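Local coordinates for protein serine protease inhibitor 4, isoform B (Drosophila melanogaster, PDB 4P0O) that probably inhibits serine- and cysteine-type endopeptidases as a member of the serpin family, at residues Ala57-Gln62 and Gly290-Phe295; Met47-Ala52 and Ser69-Ile74; Arg185-His190 and Val199-Leu204; Val235-Lys240 and Ala356-Thr361. All blocks are in the same frame, centred on the assembly; numbering follows the deposited sequence.

Contact 1: Ala57-Gln62 and Gly290-Phe295; sequences ATQLDQ and GMSRMF
Q59 of helix 54-64 lays its carboxamide against G290-R293, the turn that follows helix 283-288 in the serpin fold. That helix ends in a Schellman motif with G290, at positive phi, as its C-prime residue, and the chain leaving it runs past Q59. The Q59 side chain leaves the helix with CG beside its own backbone N (chi1 -74°) and then runs extended, which carries OE1 to the 3-10 turn at R293. There Q59 OE1 accepts from R293 N at 2.9 Å on a lone pair in the amide plane, with a nearly straight N-H...O angle of 165°. Water 1 gives a second hydrogen to OE1 and in turn accepts from M294 N, so one carbonyl oxygen is tied to two successive main-chain NH groups, R293 directly and M294 through water. The amide is further fixed at its nitrogen: NE2 donates to E55, and water 2 links it to S292 OG. R293 sends its guanidinium away from Q59 to a salt bridge with E300, while its CB lies 3.4 Å from Q59 OE1. Beside these polar links the contact turns apolar. M291 passes its CG within 3.4 Å of Q59 O, and its bent thioether crosses L60 at about a right angle. M294 is also bent at chi3, and L60 CD2 touches two sulfurs, M291 SD at 4.0 Å and M294 SD at 3.8 Å.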
loop_
_atom_site.group_PDB
_atom_site.type_symbol
_atom_site.label_atom_id
_atom_site.label_comp_id
_atom_site.label_asym_id
_atom_site.label_seq_id
_atom_site.Cartn_x
_atom_site.Cartn_y
_atom_site.Cartn_z
ATOM N N ALA A 57 -13.681 14.780 -9.858
ATOM C CA ALA A 57 -13.881 14.458 -8.445
ATOM C C ALA A 57 -14.761 13.213 -8.278
ATOM O O ALA A 57 -14.479 12.356 -7.454
ATOM C CB ALA A 57 -14.488 15.645 -7.725
ATOM N N THR A 58 -15.820 13.110 -9.073
ATOM C CA THR A 58 -16.762 12.002 -8.926
ATOM C C THR A 58 -16.057 10.690 -9.245
ATOM O O THR A 58 -16.234 9.706 -8.534
ATOM C CB THR A 58 -17.998 12.195 -9.819
ATOM O OG1 THR A 58 -18.646 13.417 -9.451
ATOM C CG2 THR A 58 -18.986 11.042 -9.669
ATOM N N GLN A 59 -15.234 10.688 -10.288
ATOM C CA GLN A 59 -14.475 9.484 -10.640
ATOM C C GLN A 59 -13.554 9.064 -9.497
ATOM O O GLN A 59 -13.485 7.890 -9.149
ATOM C CB GLN A 59 -13.665 9.692 -11.912
ATOM C CG GLN A 59 -14.485 9.706 -13.191
ATOM C CD GLN A 59 -13.610 9.823 -14.432
ATOM O OE1 GLN A 59 -12.385 9.821 -14.343
ATOM N NE2 GLN A 59 -14.239 9.915 -15.594
ATOM N N LEU A 60 -12.867 10.024 -8.886
ATOM C CA LEU A 60 -11.999 9.719 -7.746
ATOM C C LEU A 60 -12.778 9.182 -6.548
ATOM O O LEU A 60 -12.358 8.215 -5.907
ATOM C CB LEU A 60 -11.200 10.959 -7.332
ATOM C CG LEU A 60 -10.001 11.260 -8.226
ATOM C CD1 LEU A 60 -9.577 12.704 -8.117
ATOM C CD2 LEU A 60 -8.825 10.332 -7.903
ATOM N N ASP A 61 -13.911 9.800 -6.244
ATOM C CA ASP A 61 -14.757 9.314 -5.168
ATOM C C ASP A 61 -15.110 7.846 -5.386
ATOM O O ASP A 61 -15.019 7.020 -4.479
ATOM C CB ASP A 61 -16.052 10.130 -5.068
ATOM C CG ASP A 61 -15.829 11.510 -4.508
ATOM O OD1 ASP A 61 -14.737 11.760 -3.943
ATOM O OD2 ASP A 61 -16.749 12.340 -4.636
ATOM N N GLN A 62 -15.507 7.521 -6.605
ATOM C CA GLN A 62 -16.029 6.186 -6.880
ATOM C C GLN A 62 -14.933 5.145 -7.032
ATOM O O GLN A 62 -15.081 3.996 -6.591
ATOM C CB GLN A 62 -16.911 6.255 -8.125
ATOM C CG GLN A 62 -18.188 7.032 -7.837
ATOM C CD GLN A 62 -19.048 7.262 -9.069
ATOM O OE1 GLN A 62 -18.753 6.767 -10.160
ATOM N NE2 GLN A 62 -20.126 8.015 -8.894
ATOM N N GLY A 290 -11.548 3.219 -13.642
ATOM C CA GLY A 290 -12.522 4.231 -14.002
ATOM C C GLY A 290 -12.149 5.647 -13.636
ATOM O O GLY A 290 -13.008 6.530 -13.680
ATOM N N MET A 291 -10.882 5.874 -13.289
ATOM C CA MET A 291 -10.402 7.214 -12.934
ATOM C C MET A 291 -9.472 7.768 -14.013
ATOM O O MET A 291 -8.284 7.954 -13.788
ATOM C CB MET A 291 -9.685 7.180 -11.602
ATOM C CG MET A 291 -10.593 6.765 -10.446
ATOM S SD MET A 291 -9.750 6.584 -8.864
ATOM C CE MET A 291 -8.992 4.956 -9.038
ATOM N N SER A 292 -10.029 8.034 -15.178
ATOM C CA SER A 292 -9.238 8.457 -16.325
ATOM C C SER A 292 -9.201 9.978 -16.539
ATOM O O SER A 292 -8.222 10.508 -17.068
ATOM C CB SER A 292 -9.778 7.782 -17.589
ATOM O OG SER A 292 -11.178 7.962 -17.673
ATOM N N ARG A 293 -10.262 10.680 -16.154
ATOM C CA ARG A 293 -10.383 12.087 -16.508
ATOM C C ARG A 293 -9.252 12.917 -15.881
ATOM O O ARG A 293 -8.796 13.887 -16.471
ATOM C CB ARG A 293 -11.755 12.615 -16.093
ATOM C CG ARG A 293 -12.130 13.963 -16.657
ATOM C CD ARG A 293 -13.606 14.259 -16.395
ATOM N NE ARG A 293 -14.020 15.596 -16.826
ATOM C CZ ARG A 293 -14.495 15.894 -18.032
ATOM N NH1 ARG A 293 -14.608 14.959 -18.974
ATOM N NH2 ARG A 293 -14.852 17.135 -18.308
ATOM N N MET A 294 -8.781 12.513 -14.702
ATOM C CA MET A 294 -7.704 13.229 -14.011
ATOM C C MET A 294 -6.395 13.347 -14.810
ATOM O O MET A 294 -5.610 14.253 -14.557
ATOM C CB MET A 294 -7.407 12.546 -12.666
ATOM C CG MET A 294 -6.962 11.088 -12.804
ATOM S SD MET A 294 -7.019 10.190 -11.239
ATOM C CE MET A 294 -5.656 10.966 -10.383
ATOM N N PHE A 295 -6.157 12.443 -15.765
ATOM C CA PHE A 295 -4.945 12.485 -16.598
ATOM C C PHE A 295 -5.170 13.199 -17.914
ATOM O O PHE A 295 -4.227 13.414 -18.663
ATOM C CB PHE A 295 -4.437 11.069 -16.888
ATOM C CG PHE A 295 -4.329 10.207 -15.673
ATOM C CD1 PHE A 295 -3.273 10.364 -14.785
ATOM C CD2 PHE A 295 -5.285 9.239 -15.406
ATOM C CE1 PHE A 295 -3.174 9.573 -13.665
ATOM C CE2 PHE A 295 -5.190 8.446 -14.287
ATOM C CZ PHE A 295 -4.141 8.614 -13.405
HETATM O O HOH W 1 -10.539 11.129 -12.754
HETATM O O HOH W 2 -12.834 10.201 -18.407
#

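Contact 2: Met47-Ala52 and Ser69-Ile74; sequences MARLGA and SDPEQI
R49 reaches from near the end of helix 38-49 over the first turn of helix 71-86, and its guanidinium meets a different kind of neighbour on each approach. I74 comes over one face, its CD1 3.9 Å above the plane but displaced toward the rim, and the two side chains cross at about a right angle. S69 O lies at the edge, 2.8 Å from R49 NH2, yet the N-H...O angle of only 120° makes this a weak hydrogen bond. The stronger polar tie is the salt bridge from NE to D61 of helix 54-64. P71 closes in obliquely, with CG 4.0 Å from R49 NH1. After CG has been set opposite the backbone N, the bend at chi2 (66°) brings CG and the guanidinium alike beside I74 CD1. In the serpin fold this is where helix 38-49 passes helix 71-86, with helix 54-64 between them in sequence. The second helix starts with D70 as N-cap: D70 OD1 accepts E72 N at 3.1 Å, approached from above the carboxylate plane, and P71 is the first residue inside. Next to R49, L50 turns its branch to the same turn. L50 CD2 rests 3.6 Å from P71 O and 4.2 Å from P71 CB, and the L50 side chain also touches F109, L112 and L113 of helix 107-116.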
loop_
_atom_site.group_PDB
_atom_site.type_symbol
_atom_site.label_atom_id
_atom_site.label_comp_id
_atom_site.label_asym_id
_atom_site.label_seq_id
_atom_site.Cartn_x
_atom_site.Cartn_y
_atom_site.Cartn_z
ATOM N N MET A 47 -5.913 13.132 -1.095
ATOM C CA MET A 47 -5.381 14.488 -0.991
ATOM C C MET A 47 -5.587 15.239 -2.310
ATOM O O MET A 47 -6.012 16.381 -2.307
ATOM C CB MET A 47 -3.895 14.474 -0.608
ATOM C CG MET A 47 -3.639 14.085 0.849
ATOM S SD MET A 47 -1.961 14.480 1.388
ATOM C CE MET A 47 -1.017 13.247 0.499
ATOM N N ALA A 48 -5.326 14.581 -3.437
ATOM C CA ALA A 48 -5.535 15.216 -4.739
ATOM C C ALA A 48 -7.022 15.520 -4.975
ATOM O O ALA A 48 -7.361 16.570 -5.509
ATOM C CB ALA A 48 -4.989 14.331 -5.856
ATOM N N ARG A 49 -7.889 14.593 -4.580
ATOM C CA ARG A 49 -9.336 14.755 -4.689
ATOM C C ARG A 49 -9.845 16.024 -4.028
ATOM O O ARG A 49 -10.819 16.615 -4.503
ATOM C CB ARG A 49 -10.048 13.543 -4.081
ATOM C CG ARG A 49 -11.504 13.749 -3.695
ATOM C CD ARG A 49 -12.343 13.990 -4.883
ATOM N NE ARG A 49 -13.762 14.111 -4.543
ATOM C CZ ARG A 49 -14.400 15.242 -4.260
ATOM N NH1 ARG A 49 -13.768 16.413 -4.248
ATOM N NH2 ARG A 49 -15.698 15.200 -4.026
ATOM N N LEU A 50 -9.204 16.447 -2.939
ATOM C CA LEU A 50 -9.616 17.673 -2.254
ATOM C C LEU A 50 -9.617 18.878 -3.196
ATOM O O LEU A 50 -10.389 19.819 -3.002
ATOM C CB LEU A 50 -8.710 17.971 -1.062
ATOM C CG LEU A 50 -8.577 16.938 0.054
ATOM C CD1 LEU A 50 -7.667 17.484 1.153
ATOM C CD2 LEU A 50 -9.946 16.529 0.608
ATOM N N GLY A 51 -8.755 18.854 -4.206
ATOM C CA GLY A 51 -8.644 19.954 -5.150
ATOM C C GLY A 51 -9.374 19.707 -6.457
ATOM O O GLY A 51 -9.306 20.538 -7.369
ATOM N N ALA A 52 -10.077 18.576 -6.553
ATOM C CA ALA A 52 -10.780 18.206 -7.776
ATOM C C ALA A 52 -12.226 18.677 -7.792
ATOM O O ALA A 52 -12.850 18.872 -6.739
ATOM C CB ALA A 52 -10.736 16.686 -7.977
ATOM N N SER A 69 -18.759 12.898 -0.940
ATOM C CA SER A 69 -18.333 13.753 -2.032
ATOM C C SER A 69 -18.009 15.145 -1.514
ATOM O O SER A 69 -17.705 16.044 -2.293
ATOM C CB SER A 69 -19.417 13.827 -3.102
ATOM O OG SER A 69 -20.574 14.461 -2.599
ATOM N N ASP A 70 -18.064 15.310 -0.193
ATOM C CA ASP A 70 -17.733 16.574 0.465
ATOM C C ASP A 70 -16.271 16.542 0.911
ATOM O O ASP A 70 -15.922 15.722 1.757
ATOM C CB ASP A 70 -18.665 16.792 1.668
ATOM C CG ASP A 70 -18.395 18.084 2.418
ATOM O OD1 ASP A 70 -17.490 18.851 2.047
ATOM O OD2 ASP A 70 -19.111 18.339 3.408
ATOM N N PRO A 71 -15.418 17.432 0.354
ATOM C CA PRO A 71 -13.992 17.440 0.710
ATOM C C PRO A 71 -13.748 17.526 2.212
ATOM O O PRO A 71 -12.860 16.860 2.721
ATOM C CB PRO A 71 -13.458 18.693 0.001
ATOM C CG PRO A 71 -14.351 18.863 -1.175
ATOM C CD PRO A 71 -15.710 18.395 -0.731
ATOM N N GLU A 72 -14.538 18.328 2.909
ATOM C CA GLU A 72 -14.382 18.465 4.350
ATOM C C GLU A 72 -14.606 17.145 5.076
ATOM O O GLU A 72 -13.864 16.814 6.006
ATOM C CB GLU A 72 -15.352 19.521 4.896
ATOM C CG GLU A 72 -14.702 20.558 5.770
ATOM C CD GLU A 72 -15.556 21.800 5.904
ATOM O OE1 GLU A 72 -16.789 21.658 6.017
ATOM O OE2 GLU A 72 -14.992 22.914 5.875
ATOM N N GLN A 73 -15.657 16.427 4.694
ATOM C CA GLN A 73 -15.968 15.120 5.256
ATOM C C GLN A 73 -14.907 14.075 4.904
ATOM O O GLN A 73 -14.517 13.280 5.728
ATOM C CB GLN A 73 -17.342 14.625 4.787
ATOM C CG GLN A 73 -18.524 15.429 5.304
ATOM C CD GLN A 73 -19.891 14.971 4.770
ATOM O OE1 GLN A 73 -20.011 14.375 3.699
ATOM N NE2 GLN A 73 -20.934 15.281 5.523
ATOM N N ILE A 74 -14.446 14.094 3.662
ATOM C CA ILE A 74 -13.444 13.141 3.233
ATOM C C ILE A 74 -12.194 13.350 4.055
ATOM O O ILE A 74 -11.637 12.417 4.582
ATOM C CB ILE A 74 -13.095 13.350 1.747
ATOM C CG1 ILE A 74 -14.270 12.965 0.861
ATOM C CG2 ILE A 74 -11.869 12.555 1.339
ATOM C CD1 ILE A 74 -14.178 13.542 -0.524
#

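Contact 3: Arg185-His190 and Val199-Leu204; sequences RPDTFH and VPMMSL
R185-D187 and V199-M201 pair as antiparallel strands of a beta hairpin, that of strands s4C and s3C, in serpins part of sheet C and of the region known as the gate. Two hydrogen-bonded pairs flank a non-hydrogen-bonded one. R185 and M201 exchange both main-chain bonds, with M201 N to R185 O at 2.8 Å, and D187 and V199 do the same, with V199 N to D187 O at 2.9 Å. Between them stand P186 and P200. The short segments diverge strongly, their directions lying 102° apart; within them the bridges are three, and the hairpin runs on through F189 and V197. On the face bearing D187 and M201, the two CB atoms touch at 3.6 Å. M201, its CG set opposite the backbone N (chi1 -171°), then curls at chi2 and chi3 so that CE comes to 3.9 Å from T188 O. Further along, V199 CG2 packs on F189 CB at 4.0 Å. The D187 carboxylate turns back on its own strand, where OD1 takes a weak bond from T188 N, while OD2 forms a long, weak ion pair with K270. Proline has no N-H to give, and both prolines fall at the pair that needs none from them across the hairpin; P186 instead offers its CA-H to V199 O at 3.2 Å, so the pairing loses no bond to either ring.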
loop_
_atom_site.group_PDB
_atom_site.type_symbol
_atom_site.label_atom_id
_atom_site.label_comp_id
_atom_site.label_asym_id
_atom_site.label_seq_id
_atom_site.Cartn_x
_atom_site.Cartn_y
_atom_site.Cartn_z
ATOM N N ARG A 185 16.661 -23.128 7.954
ATOM C CA ARG A 185 17.544 -23.906 7.090
ATOM C C ARG A 185 17.118 -23.797 5.631
ATOM O O ARG A 185 15.970 -23.475 5.333
ATOM C CB ARG A 185 17.553 -25.372 7.521
ATOM C CG ARG A 185 16.189 -26.033 7.489
ATOM C CD ARG A 185 16.264 -27.513 7.831
ATOM N NE ARG A 185 14.950 -28.148 7.752
ATOM C CZ ARG A 185 14.718 -29.423 8.056
ATOM N NH1 ARG A 185 15.715 -30.202 8.457
ATOM N NH2 ARG A 185 13.494 -29.927 7.958
ATOM N N PRO A 186 18.045 -24.066 4.707
ATOM C CA PRO A 186 17.629 -24.087 3.306
ATOM C C PRO A 186 16.560 -25.139 3.088
ATOM O O PRO A 186 16.678 -26.258 3.595
ATOM C CB PRO A 186 18.920 -24.448 2.553
ATOM C CG PRO A 186 20.019 -24.126 3.502
ATOM C CD PRO A 186 19.471 -24.403 4.863
ATOM N N ASP A 187 15.525 -24.788 2.339
ATOM C CA ASP A 187 14.479 -25.738 2.021
ATOM C C ASP A 187 13.801 -25.347 0.717
ATOM O O ASP A 187 14.015 -24.258 0.187
ATOM C CB ASP A 187 13.450 -25.817 3.149
ATOM C CG ASP A 187 12.781 -27.183 3.242
ATOM O OD1 ASP A 187 13.027 -28.049 2.370
ATOM O OD2 ASP A 187 11.994 -27.384 4.189
ATOM N N THR A 188 12.968 -26.245 0.214
ATOM C CA THR A 188 12.438 -26.111 -1.130
ATOM C C THR A 188 11.232 -25.191 -1.182
ATOM O O THR A 188 10.281 -25.361 -0.420
ATOM C CB THR A 188 12.051 -27.475 -1.694
ATOM O OG1 THR A 188 13.169 -28.366 -1.580
ATOM C CG2 THR A 188 11.649 -27.358 -3.155
ATOM N N PHE A 189 11.312 -24.198 -2.065
ATOM C CA PHE A 189 10.177 -23.358 -2.420
ATOM C C PHE A 189 9.783 -23.675 -3.857
ATOM O O PHE A 189 10.616 -23.588 -4.772
ATOM C CB PHE A 189 10.512 -21.871 -2.275
ATOM C CG PHE A 189 9.339 -20.958 -2.552
ATOM C CD1 PHE A 189 8.450 -20.623 -1.542
ATOM C CD2 PHE A 189 9.112 -20.456 -3.820
ATOM C CE1 PHE A 189 7.373 -19.794 -1.790
ATOM C CE2 PHE A 189 8.030 -19.630 -4.082
ATOM C CZ PHE A 189 7.154 -19.296 -3.055
ATOM N N HIS A 190 8.526 -24.065 -4.044
ATOM C CA HIS A 190 8.043 -24.518 -5.343
ATOM C C HIS A 190 7.509 -23.358 -6.154
ATOM O O HIS A 190 6.482 -22.794 -5.808
ATOM C CB HIS A 190 6.946 -25.578 -5.181
ATOM C CG HIS A 190 7.388 -26.784 -4.424
ATOM N ND1 HIS A 190 7.737 -27.965 -5.046
ATOM C CD2 HIS A 190 7.547 -26.997 -3.099
ATOM C CE1 HIS A 190 8.101 -28.847 -4.134
ATOM N NE2 HIS A 190 7.996 -28.284 -2.943
ATOM N N VAL A 199 15.659 -21.961 -0.461
ATOM C CA VAL A 199 15.570 -20.670 0.220
ATOM C C VAL A 199 15.696 -20.860 1.728
ATOM O O VAL A 199 15.443 -21.949 2.241
ATOM C CB VAL A 199 14.237 -19.949 -0.078
ATOM C CG1 VAL A 199 14.035 -19.780 -1.561
ATOM C CG2 VAL A 199 13.052 -20.687 0.552
ATOM N N PRO A 200 16.093 -19.803 2.445
ATOM C CA PRO A 200 16.101 -19.938 3.904
ATOM C C PRO A 200 14.671 -20.061 4.414
ATOM O O PRO A 200 13.870 -19.143 4.274
ATOM C CB PRO A 200 16.795 -18.661 4.378
ATOM C CG PRO A 200 16.628 -17.688 3.249
ATOM C CD PRO A 200 16.575 -18.485 1.996
ATOM N N MET A 201 14.346 -21.223 4.958
ATOM C CA MET A 201 12.998 -21.497 5.429
ATOM C C MET A 201 12.980 -21.442 6.961
ATOM O O MET A 201 13.678 -22.213 7.628
ATOM C CB MET A 201 12.529 -22.862 4.910
ATOM C CG MET A 201 11.061 -23.175 5.147
ATOM S SD MET A 201 9.904 -22.162 4.180
ATOM C CE MET A 201 10.239 -22.791 2.543
ATOM N N MET A 202 12.215 -20.492 7.498
ATOM C CA MET A 202 12.023 -20.353 8.939
ATOM C C MET A 202 10.983 -21.356 9.418
ATOM O O MET A 202 10.057 -21.708 8.688
ATOM C CB MET A 202 11.589 -18.925 9.291
ATOM C CG MET A 202 12.494 -17.857 8.688
ATOM S SD MET A 202 12.103 -16.166 9.170
ATOM C CE MET A 202 10.430 -16.021 8.551
ATOM N N SER A 203 11.147 -21.829 10.645
ATOM C CA SER A 203 10.262 -22.835 11.196
ATOM C C SER A 203 9.909 -22.511 12.641
ATOM O O SER A 203 10.784 -22.193 13.443
ATOM C CB SER A 203 10.911 -24.218 11.115
ATOM O OG SER A 203 10.153 -25.146 11.858
ATOM N N LEU A 204 8.619 -22.616 12.955
ATOM C CA LEU A 204 8.114 -22.325 14.285
ATOM C C LEU A 204 6.842 -23.114 14.579
ATOM O O LEU A 204 5.911 -23.132 13.776
ATOM C CB LEU A 204 7.847 -20.826 14.417
ATOM C CG LEU A 204 7.145 -20.294 15.661
ATOM C CD1 LEU A 204 7.994 -20.522 16.898
ATOM C CD2 LEU A 204 6.851 -18.811 15.454
#

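Contact 4: Val235-Lys240 and Ala356-Thr361; sequences VLPNTK and ADHPFT
The H358 imidazole lies between two parts of the chain segment 235-240. Over one face comes K240 N, 4.2 Å above the plane near the rim. Over the opposite face sits L236 CD1 in a CH-pi contact, 3.9 Å from the ring centroid and 27° off the normal. Both ring nitrogens are used at the edge. H358 NE2 donates to P237 O at 2.7 Å, almost straight at 171° and close to the ring plane, and H358 ND1 donates to D357 OD1 at 2.9 Å, meeting it nearly along its C-O axis. Two acceptors in the ring plane fix the rotation of the imidazole, and with a carboxylate among them they would be consistent with a protonated, cationic ring. H358 holds CG between its backbone N and carbonyl carbon (chi1 56°), which swings the ring across the bend after P237. Water 3, also near the ring plane, donates to both K240 O and P359 O and so bridges the two segments. Away from the ring, P237 CD packs against P359 O at 3.3 Å. The segments then continue as antiparallel strands: V235 and T361 form a hydrogen-bonded pair, with V235 N to T361 O at 2.8 Å and T361 N to V235 O at 3.1 Å. V235 CB and T361 CG2 meet on one face. Strands 230-237 and 360-366 are the neighbours s3B and s4B of serpin sheet B. L243 and L246 of helix 243-249 cover V235, P237 and P359; F189 of strand 185-190 reaches P359, and L271 of strand 263-281 lies against A356 and F360.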
loop_
_atom_site.group_PDB
_atom_site.type_symbol
_atom_site.label_atom_id
_atom_site.label_comp_id
_atom_site.label_asym_id
_atom_site.label_seq_id
_atom_site.Cartn_x
_atom_site.Cartn_y
_atom_site.Cartn_z
ATOM N N VAL A 235 -2.327 -15.977 3.275
ATOM C CA VAL A 235 -3.335 -16.804 2.628
ATOM C C VAL A 235 -2.627 -17.696 1.611
ATOM O O VAL A 235 -2.034 -17.230 0.625
ATOM C CB VAL A 235 -4.439 -15.981 1.952
ATOM C CG1 VAL A 235 -5.593 -16.889 1.580
ATOM C CG2 VAL A 235 -4.929 -14.858 2.892
ATOM N N LEU A 236 -2.737 -18.987 1.871
ATOM C CA LEU A 236 -1.942 -20.015 1.228
ATOM C C LEU A 236 -2.823 -20.984 0.454
ATOM O O LEU A 236 -3.610 -21.720 1.048
ATOM C CB LEU A 236 -1.146 -20.753 2.292
ATOM C CG LEU A 236 -0.201 -21.879 1.848
ATOM C CD1 LEU A 236 0.969 -21.289 1.055
ATOM C CD2 LEU A 236 0.312 -22.676 3.039
ATOM N N PRO A 237 -2.725 -20.979 -0.888
ATOM C CA PRO A 237 -3.468 -21.971 -1.668
ATOM C C PRO A 237 -3.141 -23.408 -1.247
ATOM O O PRO A 237 -1.997 -23.711 -0.891
ATOM C CB PRO A 237 -2.998 -21.720 -3.113
ATOM C CG PRO A 237 -2.373 -20.388 -3.110
ATOM C CD PRO A 237 -1.845 -20.157 -1.738
ATOM N N ASN A 238 -4.122 -24.295 -1.311
ATOM C CA ASN A 238 -3.870 -25.689 -0.966
ATOM C C ASN A 238 -3.001 -26.411 -1.999
ATOM O O ASN A 238 -2.355 -27.408 -1.671
ATOM C CB ASN A 238 -5.180 -26.449 -0.803
ATOM C CG ASN A 238 -5.939 -26.051 0.431
ATOM O OD1 ASN A 238 -5.398 -25.434 1.352
ATOM N ND2 ASN A 238 -7.216 -26.407 0.462
ATOM N N THR A 239 -2.999 -25.940 -3.245
ATOM C CA THR A 239 -2.181 -26.567 -4.288
ATOM C C THR A 239 -0.977 -25.688 -4.613
ATOM O O THR A 239 -1.026 -24.467 -4.480
ATOM C CB THR A 239 -2.995 -26.829 -5.569
ATOM O OG1 THR A 239 -3.456 -25.585 -6.105
ATOM C CG2 THR A 239 -4.191 -27.723 -5.264
ATOM N N LYS A 240 0.115 -26.322 -5.027
ATOM C CA LYS A 240 1.353 -25.611 -5.314
ATOM C C LYS A 240 1.198 -24.533 -6.374
ATOM O O LYS A 240 1.819 -23.487 -6.266
ATOM C CB LYS A 240 2.444 -26.595 -5.767
ATOM C CG LYS A 240 2.937 -27.511 -4.673
ATOM C CD LYS A 240 3.990 -28.492 -5.198
ATOM C CE LYS A 240 4.201 -29.639 -4.222
ATOM N NZ LYS A 240 4.237 -29.178 -2.799
ATOM N N ALA A 356 4.444 -22.565 4.040
ATOM C CA ALA A 356 4.359 -21.594 2.952
ATOM C C ALA A 356 5.527 -21.824 1.977
ATOM O O ALA A 356 6.408 -20.979 1.828
ATOM C CB ALA A 356 4.376 -20.190 3.501
ATOM N N ASP A 357 5.510 -22.974 1.320
ATOM C CA ASP A 357 6.605 -23.367 0.423
ATOM C C ASP A 357 6.201 -23.358 -1.054
ATOM O O ASP A 357 6.812 -24.029 -1.883
ATOM C CB ASP A 357 7.134 -24.740 0.815
ATOM C CG ASP A 357 6.077 -25.826 0.746
ATOM O OD1 ASP A 357 4.966 -25.583 0.220
ATOM O OD2 ASP A 357 6.376 -26.945 1.194
ATOM N N HIS A 358 5.174 -22.575 -1.351
ATOM C CA HIS A 358 4.733 -22.323 -2.713
ATOM C C HIS A 358 4.034 -20.966 -2.691
ATOM O O HIS A 358 3.814 -20.405 -1.615
ATOM C CB HIS A 358 3.819 -23.447 -3.219
ATOM C CG HIS A 358 2.620 -23.702 -2.357
ATOM N ND1 HIS A 358 2.663 -24.505 -1.239
ATOM C CD2 HIS A 358 1.341 -23.262 -2.456
ATOM C CE1 HIS A 358 1.462 -24.550 -0.683
ATOM N NE2 HIS A 358 0.642 -23.812 -1.409
ATOM N N PRO A 359 3.735 -20.403 -3.870
ATOM C CA PRO A 359 3.297 -18.999 -3.875
ATOM C C PRO A 359 2.081 -18.714 -3.004
ATOM O O PRO A 359 1.139 -19.509 -2.954
ATOM C CB PRO A 359 3.008 -18.745 -5.354
ATOM C CG PRO A 359 4.025 -19.655 -6.068
ATOM C CD PRO A 359 4.068 -20.889 -5.221
ATOM N N PHE A 360 2.125 -17.576 -2.314
ATOM C CA PHE A 360 1.082 -17.183 -1.395
ATOM C C PHE A 360 0.882 -15.671 -1.443
ATOM O O PHE A 360 1.702 -14.932 -2.009
ATOM C CB PHE A 360 1.414 -17.646 0.030
ATOM C CG PHE A 360 2.700 -17.095 0.585
ATOM C CD1 PHE A 360 2.719 -15.911 1.316
ATOM C CD2 PHE A 360 3.886 -17.787 0.432
ATOM C CE1 PHE A 360 3.904 -15.431 1.844
ATOM C CE2 PHE A 360 5.072 -17.301 0.964
ATOM C CZ PHE A 360 5.075 -16.124 1.676
ATOM N N THR A 361 -0.219 -15.225 -0.859
ATOM C CA THR A 361 -0.468 -13.796 -0.722
ATOM C C THR A 361 -0.466 -13.452 0.766
ATOM O O THR A 361 -0.710 -14.317 1.625
ATOM C CB THR A 361 -1.782 -13.394 -1.442
ATOM O OG1 THR A 361 -1.911 -11.961 -1.475
ATOM C CG2 THR A 361 -2.963 -14.003 -0.752
HETATM O O HOH W 3 0.456 -21.142 -5.063
#

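Overall arrangement
The four contacts form two touching pairs on different parts of the serpin. Contacts 1 and 2, with centres 12 Å apart, share the salt bridge between D61 OD1 and R49 NE at 2.6 Å, so helix 54-64 serves both. Contacts 3 and 4, 14 Å between centres, meet where H190 N probably donates to D357 O (2.8 Å). Contacts 2 and 3 are the farthest apart, about 47 Å between centres. The reactive loop is inserted into sheet A as strand 328-341, between strands 161-174 and 311-324, consistent with a cleaved, relaxed serpin; residues 343-349 are not modelled. Beyond that gap A356 directly follows strand 352-355, so contact 4 is the closest in sequence to the loop.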